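Local coordinates for protein endo-beta-mannanase (Opitutaceae bacterium TAV5, PDB 7BOB) that probably removes mannose units from the ends of beta-1,4-linked manno-oligosaccharides as a homotrimeric family 5 exo-beta-1,4-mannosidase of a termite-hindgut bacterium, at residues P383-Y388 with R444-G449; P437-V442 with H461-Q466; F512-R517 with V558-L563; R526-L531 with L542-G547. All blocks are in the same frame, centred on the assembly; numbering follows the deposited sequence.

Interaction 1 (P383-Y388 with R444-G449)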
loop_
_atom_site.group_PDB
_atom_site.type_symbol
_atom_site.label_atom_id
_atom_site.label_comp_id
_atom_site.label_asym_id
_atom_site.label_seq_id
_atom_site.Cartn_x
_atom_site.Cartn_y
_atom_site.Cartn_z
ATOM N N PRO A 383 -18.210 -8.461 -36.041
ATOM C CA PRO A 383 -16.927 -7.887 -35.615
ATOM C C PRO A 383 -15.747 -8.449 -36.407
ATOM O O PRO A 383 -15.714 -9.641 -36.735
ATOM C CB PRO A 383 -16.847 -8.277 -34.125
ATOM C CG PRO A 383 -18.103 -9.179 -33.854
ATOM C CD PRO A 383 -18.559 -9.625 -35.215
ATOM N N THR A 384 -14.775 -7.599 -36.715
ATOM C CA THR A 384 -13.627 -7.982 -37.525
ATOM C C THR A 384 -12.411 -8.400 -36.694
ATOM O O THR A 384 -11.359 -8.694 -37.277
ATOM C CB THR A 384 -13.266 -6.818 -38.456
ATOM O OG1 THR A 384 -12.877 -5.689 -37.671
ATOM C CG2 THR A 384 -14.482 -6.409 -39.302
ATOM N N VAL A 385 -12.528 -8.437 -35.358
ATOM C CA VAL A 385 -11.452 -8.823 -34.442
ATOM C C VAL A 385 -12.007 -8.923 -33.019
ATOM O O VAL A 385 -12.913 -8.166 -32.636
ATOM C CB VAL A 385 -10.278 -7.829 -34.517
ATOM C CG1 VAL A 385 -10.564 -6.542 -33.721
ATOM C CG2 VAL A 385 -9.014 -8.486 -34.065
ATOM N N HIS A 386 -11.487 -9.866 -32.229
ATOM C CA HIS A 386 -11.985 -10.136 -30.880
ATOM C C HIS A 386 -10.854 -10.049 -29.853
ATOM O O HIS A 386 -9.798 -10.661 -30.032
ATOM C CB HIS A 386 -12.641 -11.523 -30.806
ATOM C CG HIS A 386 -13.978 -11.603 -31.483
ATOM N ND1 HIS A 386 -14.121 -11.591 -32.854
ATOM C CD2 HIS A 386 -15.233 -11.699 -30.974
ATOM C CE1 HIS A 386 -15.405 -11.673 -33.158
ATOM N NE2 HIS A 386 -16.097 -11.744 -32.037
ATOM N N LEU A 387 -11.081 -9.295 -28.779
ATOM C CA LEU A 387 -10.141 -9.246 -27.667
ATOM C C LEU A 387 -10.369 -10.440 -26.744
ATOM O O LEU A 387 -11.512 -10.823 -26.477
ATOM C CB LEU A 387 -10.311 -7.940 -26.898
ATOM C CG LEU A 387 -10.111 -6.653 -27.693
ATOM C CD1 LEU A 387 -10.611 -5.458 -26.879
ATOM C CD2 LEU A 387 -8.641 -6.495 -28.051
ATOM N N TYR A 388 -9.277 -11.032 -26.261
ATOM C CA TYR A 388 -9.342 -12.264 -25.476
ATOM C C TYR A 388 -9.616 -11.936 -24.005
ATOM O O TYR A 388 -8.819 -11.245 -23.363
ATOM C CB TYR A 388 -8.040 -13.050 -25.629
ATOM C CG TYR A 388 -8.035 -14.403 -24.953
ATOM C CD1 TYR A 388 -7.400 -14.582 -23.725
ATOM C CD2 TYR A 388 -8.657 -15.498 -25.533
ATOM C CE1 TYR A 388 -7.388 -15.813 -23.093
ATOM C CE2 TYR A 388 -8.637 -16.741 -24.915
ATOM C CZ TYR A 388 -8.004 -16.885 -23.694
ATOM O OH TYR A 388 -7.976 -18.100 -23.058
ATOM N N ARG A 444 -10.261 -13.616 -35.853
ATOM C CA ARG A 444 -9.052 -12.951 -35.391
ATOM C C ARG A 444 -9.174 -12.650 -33.905
ATOM O O ARG A 444 -10.194 -12.105 -33.449
ATOM C CB ARG A 444 -8.801 -11.677 -36.197
ATOM C CG ARG A 444 -9.065 -11.879 -37.692
ATOM C CD ARG A 444 -8.303 -10.905 -38.543
ATOM N NE ARG A 444 -8.935 -9.593 -38.558
ATOM C CZ ARG A 444 -8.346 -8.497 -39.022
ATOM N NH1 ARG A 444 -7.113 -8.562 -39.506
ATOM N NH2 ARG A 444 -8.981 -7.336 -39.001
ATOM N N ILE A 445 -8.135 -13.026 -33.153
ATOM C CA ILE A 445 -8.108 -12.918 -31.700
ATOM C C ILE A 445 -6.840 -12.185 -31.296
ATOM O O ILE A 445 -5.739 -12.555 -31.728
ATOM C CB ILE A 445 -8.169 -14.295 -31.010
ATOM C CG1 ILE A 445 -9.581 -14.894 -31.125
ATOM C CG2 ILE A 445 -7.776 -14.154 -29.546
ATOM C CD1 ILE A 445 -9.707 -16.289 -30.541
ATOM N N ILE A 446 -6.993 -11.149 -30.476
ATOM C CA ILE A 446 -5.868 -10.395 -29.945
ATOM C C ILE A 446 -5.792 -10.656 -28.451
ATOM O O ILE A 446 -6.783 -10.469 -27.730
ATOM C CB ILE A 446 -5.995 -8.892 -30.227
ATOM C CG1 ILE A 446 -6.068 -8.636 -31.727
ATOM C CG2 ILE A 446 -4.788 -8.153 -29.657
ATOM C CD1 ILE A 446 -6.196 -7.172 -32.052
ATOM N N ILE A 447 -4.633 -11.104 -27.991
ATOM C CA ILE A 447 -4.380 -11.287 -26.570
ATOM C C ILE A 447 -3.544 -10.102 -26.101
ATOM O O ILE A 447 -2.417 -9.891 -26.579
ATOM C CB ILE A 447 -3.683 -12.626 -26.294
ATOM C CG1 ILE A 447 -4.530 -13.795 -26.811
ATOM C CG2 ILE A 447 -3.364 -12.754 -24.823
ATOM C CD1 ILE A 447 -3.898 -15.172 -26.586
ATOM N N THR A 448 -4.096 -9.320 -25.180
ATOM C CA THR A 448 -3.481 -8.058 -24.759
ATOM C C THR A 448 -2.631 -8.238 -23.498
ATOM O O THR A 448 -2.906 -7.647 -22.459
ATOM C CB THR A 448 -4.563 -7.005 -24.526
ATOM O OG1 THR A 448 -5.467 -7.462 -23.496
ATOM C CG2 THR A 448 -5.329 -6.743 -25.822
ATOM N N GLY A 449 -1.571 -9.035 -23.604
ATOM C CA GLY A 449 -0.708 -9.269 -22.461
ATOM C C GLY A 449 -1.453 -9.709 -21.217
ATOM O O GLY A 449 -1.312 -9.094 -20.155
HETATM O O HOH W 1 -6.649 -9.690 -24.233
#
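Val385 to Tyr388 run beside Arg444 to Ile447 as adjacent parallel strands in the mixed sheet of the C-terminal alpha/beta domain. Three backbone bonds join them: His386 N to Arg444 O, Ile446 N to His386 O and Tyr388 N to Ile446 O, each 2.9 Å. Hydrocarbon packing is tight on the face of Val385, Leu387 and Ile446, which is covered by Leu420 of helix 406-422. There Val385 CG2 meets Ile446 CD1 at 3.7 Å, and the Leu387 and Ile446 side chains lie alongside each other. Tyr388 is likewise aligned with Ile447, its CB 3.8 Å from Ile447 CG1; its OH is hydrogen-bonded to Glu456. A water between Tyr388 O and Thr448 N continues the pairing where direct bonds stop. Toward exposed Thr384 the contact becomes polar, although Arg444 itself is buried. Arg444 bends at chi3 (-78°) and turns its edge to the Thr384 carbonyl, while Glu425 forms a salt bridge with Arg444 NH2 and accepts a bond from Thr384 OG1. Two nitrogens grip one oxygen: Arg444 NE lies 2.9 Å from Thr384 O, nearly along the C=O axis, and Arg444 NH2 approaches Thr384 O from above the carbonyl plane at 3.2 Å.

Interaction 2 (P437-V442 with H461-Q466)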
loop_
_atom_site.group_PDB
_atom_site.type_symbol
_atom_site.label_atom_id
_atom_site.label_comp_id
_atom_site.label_asym_id
_atom_site.label_seq_id
_atom_site.Cartn_x
_atom_site.Cartn_y
_atom_site.Cartn_z
ATOM N N PRO A 437 -15.024 -20.205 -30.283
ATOM C CA PRO A 437 -15.809 -20.268 -31.523
ATOM C C PRO A 437 -14.936 -20.673 -32.696
ATOM O O PRO A 437 -13.776 -20.272 -32.794
ATOM C CB PRO A 437 -16.330 -18.835 -31.688
ATOM C CG PRO A 437 -16.310 -18.263 -30.306
ATOM C CD PRO A 437 -15.129 -18.896 -29.617
ATOM N N SER A 438 -15.501 -21.476 -33.590
ATOM C CA SER A 438 -14.747 -21.905 -34.752
ATOM C C SER A 438 -14.327 -20.673 -35.558
ATOM O O SER A 438 -14.981 -19.624 -35.492
ATOM C CB SER A 438 -15.576 -22.859 -35.611
ATOM O OG SER A 438 -14.857 -23.240 -36.765
ATOM N N PRO A 439 -13.208 -20.751 -36.282
ATOM C CA PRO A 439 -12.667 -19.547 -36.943
ATOM C C PRO A 439 -13.576 -18.932 -38.001
ATOM O O PRO A 439 -13.264 -17.833 -38.476
ATOM C CB PRO A 439 -11.349 -20.042 -37.565
ATOM C CG PRO A 439 -10.967 -21.233 -36.763
ATOM C CD PRO A 439 -12.264 -21.881 -36.317
ATOM N N SER A 440 -14.680 -19.585 -38.383
ATOM C CA SER A 440 -15.620 -18.930 -39.294
ATOM C C SER A 440 -16.451 -17.866 -38.575
ATOM O O SER A 440 -16.871 -16.882 -39.202
ATOM C CB SER A 440 -16.524 -19.967 -39.970
ATOM O OG SER A 440 -16.905 -21.013 -39.089
ATOM N N GLU A 441 -16.689 -18.036 -37.270
ATOM C CA GLU A 441 -17.361 -17.028 -36.448
ATOM C C GLU A 441 -16.377 -15.993 -35.896
ATOM O O GLU A 441 -16.516 -14.789 -36.149
ATOM C CB GLU A 441 -18.117 -17.700 -35.290
ATOM C CG GLU A 441 -18.744 -19.037 -35.640
ATOM C CD GLU A 441 -19.862 -18.903 -36.669
ATOM O OE1 GLU A 441 -20.696 -17.972 -36.532
ATOM O OE2 GLU A 441 -19.897 -19.721 -37.623
ATOM N N VAL A 442 -15.390 -16.444 -35.124
ATOM C CA VAL A 442 -14.368 -15.566 -34.560
ATOM C C VAL A 442 -13.070 -15.873 -35.306
ATOM O O VAL A 442 -12.424 -16.908 -35.083
ATOM C CB VAL A 442 -14.240 -15.749 -33.041
ATOM C CG1 VAL A 442 -13.002 -15.058 -32.507
ATOM C CG2 VAL A 442 -15.496 -15.204 -32.324
ATOM N N HIS A 461 -4.354 -23.278 -29.481
ATOM C CA HIS A 461 -3.638 -24.020 -30.518
ATOM C C HIS A 461 -4.617 -24.636 -31.516
ATOM O O HIS A 461 -4.533 -24.398 -32.728
ATOM C CB HIS A 461 -2.759 -25.094 -29.861
ATOM C CG HIS A 461 -2.035 -25.975 -30.830
ATOM N ND1 HIS A 461 -0.760 -25.699 -31.281
ATOM C CD2 HIS A 461 -2.405 -27.130 -31.433
ATOM C CE1 HIS A 461 -0.380 -26.643 -32.123
ATOM N NE2 HIS A 461 -1.358 -27.525 -32.231
ATOM N N SER A 462 -5.582 -25.399 -31.007
ATOM C CA SER A 462 -6.561 -26.054 -31.863
ATOM C C SER A 462 -7.379 -25.038 -32.664
ATOM O O SER A 462 -7.660 -25.253 -33.850
ATOM C CB SER A 462 -7.459 -26.943 -31.005
ATOM O OG SER A 462 -8.718 -27.091 -31.615
ATOM N N TRP A 463 -7.772 -23.929 -32.033
ATOM C CA TRP A 463 -8.409 -22.839 -32.770
ATOM C C TRP A 463 -7.512 -22.317 -33.895
ATOM O O TRP A 463 -7.974 -22.112 -35.028
ATOM C CB TRP A 463 -8.780 -21.705 -31.810
ATOM C CG TRP A 463 -9.406 -20.527 -32.506
ATOM C CD1 TRP A 463 -10.695 -20.421 -32.915
ATOM C CD2 TRP A 463 -8.769 -19.289 -32.871
ATOM N NE1 TRP A 463 -10.911 -19.203 -33.514
ATOM C CE2 TRP A 463 -9.747 -18.486 -33.498
ATOM C CE3 TRP A 463 -7.473 -18.778 -32.711
ATOM C CZ2 TRP A 463 -9.476 -17.203 -33.979
ATOM C CZ3 TRP A 463 -7.197 -17.499 -33.195
ATOM C CH2 TRP A 463 -8.197 -16.727 -33.822
ATOM N N VAL A 464 -6.227 -22.086 -33.608
ATOM C CA VAL A 464 -5.322 -21.595 -34.650
ATOM C C VAL A 464 -5.164 -22.638 -35.749
ATOM O O VAL A 464 -5.041 -22.302 -36.930
ATOM C CB VAL A 464 -3.956 -21.192 -34.052
ATOM C CG1 VAL A 464 -2.952 -20.889 -35.166
ATOM C CG2 VAL A 464 -4.077 -19.988 -33.097
ATOM N N GLU A 465 -5.165 -23.916 -35.372
ATOM C CA GLU A 465 -4.977 -24.982 -36.345
ATOM C C GLU A 465 -6.087 -25.003 -37.392
ATOM O O GLU A 465 -5.832 -25.314 -38.560
ATOM C CB GLU A 465 -4.896 -26.333 -35.642
ATOM C CG GLU A 465 -3.531 -26.961 -35.748
ATOM C CD GLU A 465 -3.502 -28.368 -35.188
ATOM O OE1 GLU A 465 -2.454 -29.038 -35.359
ATOM O OE2 GLU A 465 -4.531 -28.791 -34.585
ATOM N N GLN A 466 -7.320 -24.686 -36.993
ATOM C CA GLN A 466 -8.436 -24.611 -37.922
ATOM C C GLN A 466 -8.521 -23.273 -38.640
ATOM O O GLN A 466 -9.507 -23.034 -39.339
ATOM C CB GLN A 466 -9.772 -24.875 -37.208
ATOM C CG GLN A 466 -9.771 -25.996 -36.193
ATOM C CD GLN A 466 -11.004 -25.943 -35.272
ATOM O OE1 GLN A 466 -12.051 -25.399 -35.646
ATOM N NE2 GLN A 466 -10.873 -26.486 -34.056
#
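Trp463 presents the edge of its indole to two loop carbonyls. Val442 O lies in the ring plane, 3.2 Å from Trp463 NE1, but the N-H points away from it enough to make the bond weak (133°). Pro437 O sits at the same edge, 3.1 Å from Trp463 CD1. Pro439 supplies an off-centre CH-pi contact, its CG 4.2 Å from the centroid of the Trp463 five-membered ring and 29° off the normal. The same Pro439 CG touches Gln466 O at 3.5 Å, so the proline is wedged between the indole and the helix end. Trp463 reaches the loop because its CG is anti to the backbone N (chi1 178°). One shell out, Ser438 O accepts from Glu441 N and Val442 N on opposite faces of its plane, which curls the loop round Pro439. Gln466, the first residue past the helix, crosses the proline at about a right angle and is weakly tied back from NE2 to Ser462 OG. Helix 454-465 is the helix of a beta-alpha-beta crossover between neighbouring parallel strands 444-448 and 469-473; Trp463 also rests on Leu470 of the latter, and Val464, pointing away from the loop, packs on Val546 of strand 539-546.

Interaction 3 (F512-R517 with V558-L563)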
loop_
_atom_site.group_PDB
_atom_site.type_symbol
_atom_site.label_atom_id
_atom_site.label_comp_id
_atom_site.label_asym_id
_atom_site.label_seq_id
_atom_site.Cartn_x
_atom_site.Cartn_y
_atom_site.Cartn_z
ATOM N N PHE A 512 9.273 0.126 -26.869
ATOM C CA PHE A 512 8.544 -0.564 -25.811
ATOM C C PHE A 512 9.400 -0.606 -24.551
ATOM O O PHE A 512 10.454 -1.252 -24.538
ATOM C CB PHE A 512 8.174 -1.979 -26.245
ATOM C CG PHE A 512 7.342 -2.019 -27.480
ATOM C CD1 PHE A 512 6.003 -1.682 -27.432
ATOM C CD2 PHE A 512 7.900 -2.353 -28.696
ATOM C CE1 PHE A 512 5.223 -1.704 -28.577
ATOM C CE2 PHE A 512 7.113 -2.371 -29.855
ATOM C CZ PHE A 512 5.783 -2.051 -29.788
ATOM N N THR A 513 8.925 0.048 -23.487
ATOM C CA THR A 513 9.616 0.062 -22.204
ATOM C C THR A 513 9.075 -0.948 -21.205
ATOM O O THR A 513 9.715 -1.155 -20.178
ATOM C CB THR A 513 9.540 1.455 -21.571
ATOM O OG1 THR A 513 8.168 1.732 -21.234
ATOM C CG2 THR A 513 10.070 2.515 -22.534
ATOM N N CYS A 514 7.932 -1.577 -21.454
ATOM C CA CYS A 514 7.336 -2.513 -20.503
ATOM C C CYS A 514 7.330 -3.920 -21.067
ATOM O O CYS A 514 7.145 -4.118 -22.276
ATOM C CB CYS A 514 5.902 -2.126 -20.137
ATOM S SG CYS A 514 5.723 -0.469 -19.505
ATOM N N PHE A 515 7.477 -4.891 -20.180
ATOM C CA PHE A 515 7.565 -6.288 -20.550
ATOM C C PHE A 515 6.795 -7.075 -19.513
ATOM O O PHE A 515 6.714 -6.671 -18.348
ATOM C CB PHE A 515 9.044 -6.736 -20.654
ATOM C CG PHE A 515 9.823 -5.932 -21.665
ATOM C CD1 PHE A 515 10.485 -4.776 -21.286
ATOM C CD2 PHE A 515 9.825 -6.287 -23.005
ATOM C CE1 PHE A 515 11.157 -4.000 -22.221
ATOM C CE2 PHE A 515 10.503 -5.522 -23.937
ATOM C CZ PHE A 515 11.174 -4.376 -23.537
ATOM N N LEU A 516 6.198 -8.175 -19.943
ATOM C CA LEU A 516 5.219 -8.830 -19.089
ATOM C C LEU A 516 5.901 -9.378 -17.845
ATOM O O LEU A 516 6.940 -10.041 -17.931
ATOM C CB LEU A 516 4.493 -9.944 -19.845
ATOM C CG LEU A 516 3.119 -10.329 -19.278
ATOM C CD1 LEU A 516 2.071 -9.238 -19.550
ATOM C CD2 LEU A 516 2.652 -11.667 -19.854
ATOM N N ARG A 517 5.313 -9.070 -16.688
ATOM C CA ARG A 517 5.860 -9.385 -15.379
ATOM C C ARG A 517 7.233 -8.756 -15.177
ATOM O O ARG A 517 7.992 -9.207 -14.330
ATOM C CB ARG A 517 5.936 -10.898 -15.141
ATOM C CG ARG A 517 4.621 -11.637 -15.327
ATOM C CD ARG A 517 4.813 -13.088 -14.940
ATOM N NE ARG A 517 3.644 -13.918 -15.226
ATOM C CZ ARG A 517 2.687 -14.188 -14.331
ATOM N NH1 ARG A 517 2.759 -13.669 -13.104
ATOM N NH2 ARG A 517 1.654 -14.972 -14.659
ATOM N N VAL A 558 2.827 -4.568 -25.111
ATOM C CA VAL A 558 2.455 -3.459 -25.995
ATOM C C VAL A 558 1.555 -2.464 -25.269
ATOM O O VAL A 558 1.861 -1.267 -25.161
ATOM C CB VAL A 558 1.780 -4.007 -27.268
ATOM C CG1 VAL A 558 1.308 -2.879 -28.191
ATOM C CG2 VAL A 558 2.731 -4.949 -27.997
ATOM N N GLU A 559 0.429 -2.950 -24.749
ATOM C CA GLU A 559 -0.540 -2.041 -24.163
ATOM C C GLU A 559 0.033 -1.313 -22.958
ATOM O O GLU A 559 -0.210 -0.112 -22.785
ATOM C CB GLU A 559 -1.811 -2.801 -23.799
ATOM C CG GLU A 559 -2.622 -3.195 -25.035
ATOM C CD GLU A 559 -2.076 -4.452 -25.696
ATOM O OE1 GLU A 559 -1.185 -5.108 -25.113
ATOM O OE2 GLU A 559 -2.557 -4.790 -26.783
ATOM N N ALA A 560 0.815 -2.013 -22.126
ATOM C CA ALA A 560 1.432 -1.352 -20.985
ATOM C C ALA A 560 2.409 -0.282 -21.453
ATOM O O ALA A 560 2.387 0.852 -20.952
ATOM C CB ALA A 560 2.133 -2.377 -20.083
ATOM N N SER A 561 3.280 -0.626 -22.414
ATOM C CA SER A 561 4.210 0.359 -22.965
ATOM C C SER A 561 3.479 1.597 -23.465
ATOM O O SER A 561 3.848 2.726 -23.129
ATOM C CB SER A 561 5.058 -0.248 -24.092
ATOM O OG SER A 561 5.585 -1.526 -23.773
ATOM N N PHE A 562 2.447 1.398 -24.274
ATOM C CA PHE A 562 1.657 2.536 -24.725
ATOM C C PHE A 562 1.070 3.313 -23.543
ATOM O O PHE A 562 1.128 4.552 -23.508
ATOM C CB PHE A 562 0.551 2.054 -25.649
ATOM C CG PHE A 562 1.041 1.536 -26.980
ATOM C CD1 PHE A 562 2.372 1.693 -27.365
ATOM C CD2 PHE A 562 0.159 0.927 -27.860
ATOM C CE1 PHE A 562 2.795 1.229 -28.567
ATOM C CE2 PHE A 562 0.581 0.461 -29.069
ATOM C CZ PHE A 562 1.915 0.611 -29.431
ATOM N N LEU A 563 0.516 2.598 -22.554
ATOM C CA LEU A 563 -0.070 3.275 -21.400
ATOM C C LEU A 563 0.983 4.025 -20.591
ATOM O O LEU A 563 0.685 5.102 -20.065
ATOM C CB LEU A 563 -0.831 2.279 -20.518
ATOM C CG LEU A 563 -2.196 1.811 -21.057
ATOM C CD1 LEU A 563 -2.669 0.572 -20.339
ATOM C CD2 LEU A 563 -3.247 2.897 -20.992
#
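Cys514 N donates a hydrogen bond to Ser561 OG across 3.3 Å (153°), the one hydrogen bond between 512-517 and 558-563. The serine hydroxyl has a second partner in Asp557 O, one turn back, so its acceptor side serves the loop while its proton goes to the helix start. Asp557 is also backbone-bonded to Cys514, and its carboxylate takes the N-H of Ala560; one residue thus ties the loop to the first turn. The loop after Phe512 links strands 508-512 and 520-525, and helix 558-564 comes soon after strand 549-554 of the mixed sheet, so the contact holds a strand-connecting loop of the C-terminal alpha/beta domain against the turn of helix that follows that sheet strand. Among apolar groups, Cys514 CB meets the methyl of Ala560 at 3.8 Å. Ser561 CB lies in the plane of the Phe512 ring at its edge, 3.8 Å from Phe512 CD1. The Phe512 ring carries the remaining packing. Phe512 CE1 touches Phe562 CE1 at 3.8 Å and Val558 CG1 at 4.1 Å, both side chains running alongside the phenylalanine. The two phenyl planes are inclined by only 30° but slid apart, with centroids separated by 6.0 Å, and hardly overlap. Trp579 meets Phe512 edge-to-face, and Trp576 stacks on Phe562.

Interaction 4 (R526-L531 with L542-G547)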
loop_
_atom_site.group_PDB
_atom_site.type_symbol
_atom_site.label_atom_id
_atom_site.label_comp_id
_atom_site.label_asym_id
_atom_site.label_seq_id
_atom_site.Cartn_x
_atom_site.Cartn_y
_atom_site.Cartn_z
ATOM N N ARG A 526 11.903 -22.034 -33.281
ATOM C CA ARG A 526 11.677 -23.470 -33.454
ATOM C C ARG A 526 10.403 -23.624 -34.285
ATOM O O ARG A 526 9.397 -24.191 -33.860
ATOM C CB ARG A 526 11.573 -24.220 -32.122
ATOM C CG ARG A 526 12.891 -24.289 -31.309
ATOM C CD ARG A 526 13.900 -25.317 -31.869
ATOM N NE ARG A 526 15.309 -24.917 -31.700
ATOM C CZ ARG A 526 16.079 -25.254 -30.659
ATOM N NH1 ARG A 526 15.569 -25.992 -29.679
ATOM N NH2 ARG A 526 17.358 -24.856 -30.591
ATOM N N GLY A 527 10.450 -23.071 -35.499
ATOM C CA GLY A 527 9.315 -23.033 -36.400
ATOM C C GLY A 527 8.907 -21.626 -36.790
ATOM O O GLY A 527 8.443 -21.410 -37.914
ATOM N N ALA A 528 9.075 -20.666 -35.890
ATOM C CA ALA A 528 8.627 -19.319 -36.202
ATOM C C ALA A 528 9.667 -18.583 -37.039
ATOM O O ALA A 528 10.872 -18.846 -36.955
ATOM C CB ALA A 528 8.330 -18.526 -34.930
ATOM N N GLN A 529 9.174 -17.658 -37.854
ATOM C CA GLN A 529 9.984 -16.691 -38.574
ATOM C C GLN A 529 10.093 -15.412 -37.759
ATOM O O GLN A 529 9.176 -15.045 -37.017
ATOM C CB GLN A 529 9.370 -16.362 -39.941
ATOM C CG GLN A 529 9.186 -17.549 -40.923
ATOM C CD GLN A 529 8.000 -18.472 -40.582
ATOM O OE1 GLN A 529 8.192 -19.553 -40.011
ATOM N NE2 GLN A 529 6.775 -18.053 -40.946
ATOM N N ILE A 530 11.217 -14.727 -37.900
ATOM C CA ILE A 530 11.448 -13.477 -37.188
ATOM C C ILE A 530 10.908 -12.347 -38.058
ATOM O O ILE A 530 11.517 -11.973 -39.062
ATOM C CB ILE A 530 12.932 -13.294 -36.856
ATOM C CG1 ILE A 530 13.325 -14.266 -35.740
ATOM C CG2 ILE A 530 13.228 -11.863 -36.433
ATOM C CD1 ILE A 530 14.832 -14.401 -35.553
ATOM N N LEU A 531 9.755 -11.806 -37.680
ATOM C CA LEU A 531 9.136 -10.770 -38.497
ATOM C C LEU A 531 9.771 -9.402 -38.262
ATOM O O LEU A 531 9.889 -8.608 -39.204
ATOM C CB LEU A 531 7.636 -10.734 -38.229
ATOM C CG LEU A 531 6.709 -10.003 -39.198
ATOM C CD1 LEU A 531 6.416 -10.838 -40.435
ATOM C CD2 LEU A 531 5.398 -9.644 -38.480
ATOM N N LEU A 542 7.584 -12.374 -33.723
ATOM C CA LEU A 542 7.619 -13.649 -34.421
ATOM C C LEU A 542 6.315 -13.887 -35.177
ATOM O O LEU A 542 5.262 -13.334 -34.838
ATOM C CB LEU A 542 7.851 -14.803 -33.447
ATOM C CG LEU A 542 8.939 -14.666 -32.398
ATOM C CD1 LEU A 542 9.011 -15.943 -31.565
ATOM C CD2 LEU A 542 10.289 -14.371 -33.061
ATOM N N ARG A 543 6.395 -14.744 -36.202
ATOM C CA ARG A 543 5.228 -15.162 -36.987
ATOM C C ARG A 543 5.324 -16.656 -37.268
ATOM O O ARG A 543 6.324 -17.123 -37.819
ATOM C CB ARG A 543 5.116 -14.382 -38.309
ATOM C CG ARG A 543 3.799 -14.615 -39.054
ATOM C CD ARG A 543 3.421 -13.454 -39.974
ATOM N NE ARG A 543 2.743 -12.381 -39.251
ATOM C CZ ARG A 543 2.541 -11.150 -39.722
ATOM N NH1 ARG A 543 2.955 -10.813 -40.944
ATOM N NH2 ARG A 543 1.910 -10.251 -38.965
ATOM N N HIS A 544 4.290 -17.400 -36.889
ATOM C CA HIS A 544 4.335 -18.856 -36.895
ATOM C C HIS A 544 3.044 -19.375 -37.486
ATOM O O HIS A 544 1.961 -19.074 -36.969
ATOM C CB HIS A 544 4.516 -19.415 -35.481
ATOM C CG HIS A 544 4.773 -20.889 -35.439
ATOM N ND1 HIS A 544 4.393 -21.681 -34.377
ATOM C CD2 HIS A 544 5.381 -21.716 -36.323
ATOM C CE1 HIS A 544 4.755 -22.930 -34.609
ATOM N NE2 HIS A 544 5.357 -22.979 -35.784
ATOM N N ARG A 545 3.149 -20.168 -38.545
ATOM C CA ARG A 545 1.967 -20.777 -39.131
ATOM C C ARG A 545 1.767 -22.165 -38.543
ATOM O O ARG A 545 2.733 -22.926 -38.379
ATOM C CB ARG A 545 2.106 -20.812 -40.653
ATOM C CG ARG A 545 1.961 -19.425 -41.268
ATOM C CD ARG A 545 1.569 -19.503 -42.763
ATOM N NE ARG A 545 0.519 -20.478 -43.051
ATOM C CZ ARG A 545 -0.772 -20.190 -42.914
ATOM N NH1 ARG A 545 -1.141 -19.005 -42.508
ATOM N NH2 ARG A 545 -1.720 -21.058 -43.175
ATOM N N VAL A 546 0.529 -22.465 -38.151
ATOM C CA VAL A 546 0.205 -23.679 -37.401
ATOM C C VAL A 546 -1.093 -24.213 -37.988
ATOM O O VAL A 546 -2.171 -23.664 -37.724
ATOM C CB VAL A 546 0.059 -23.427 -35.885
ATOM C CG1 VAL A 546 -0.476 -24.662 -35.186
ATOM C CG2 VAL A 546 1.406 -23.030 -35.268
ATOM N N GLY A 547 -0.997 -25.281 -38.771
ATOM C CA GLY A 547 -2.136 -25.691 -39.570
ATOM C C GLY A 547 -2.574 -24.535 -40.445
ATOM O O GLY A 547 -1.756 -23.869 -41.093
HETATM O O HOH W 2 5.745 -20.757 -39.855
#
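Leu531 sets a methyl over one face of the Arg543 guanidinium, its CD2 3.4 Å above the plane and over its centre. The second methyl, Leu531 CD1, lies 3.5 Å from Arg543 NH1, so both branches of the leucine meet the charged group while the two side chains cross at a slant. Arg543 leaves its strand with CG anti to the backbone N and bends at chi3 (-83°); there its NE donates to Thr552 OG1 of the next strand, a bond that helps fix the rotation of the planar group beneath the methyl. Gln529 and Arg543 share this face of the sheet and form the hydrogen-bonded pair, with Gln529 N to Arg543 O and Arg543 N to Gln529 O both 2.9 Å. On the other face, Ile530 and Leu542 make the non-hydrogen-bonded pair, Ile530 CG1 lying 4.1 Å from Leu542 CD2. Ala528 lies between two side chains of the partner strand, its CB 4.0 Å from both Leu542 CB and His544 CB. The imidazole of His544 carries Val546 CG2 over one face, toward the rim, and approaches Gly527, with CD2 3.5 Å from Gly527 O; its ND1 bonds to Leu487 O. A water accepts from Arg545 N and donates weakly to Gly527 O, extending the pairing past the last direct bond. Strands 529-533 and 539-546 are the two arms of a beta hairpin, and 529-533 forms an outer edge of the chain's mixed sheet.

All four contacts belong to the C-terminal alpha/beta domain; none lies in the eight-stranded parallel barrel that, as in other family 5 hydrolases, should carry the active site. Interactions 1 and 4 sit in the same mixed sheet without touching, their centres about 19 Å apart. Interaction 2 bridges them: Trp463 CH2 packs on Ile445 CG1 of interaction 1 at 3.5 Å, and His461 CE1 on Val546 CG1 of interaction 4 at 3.6 Å. Interaction 3 meets interaction 1 where Glu559 OE2 lies 3.5 Å from Thr448 CG2. In sequence, interaction 4 is nested within the loop closed by interaction 3. Arg517 O of interaction 3 bonds to Asn246 of a neighbouring subunit.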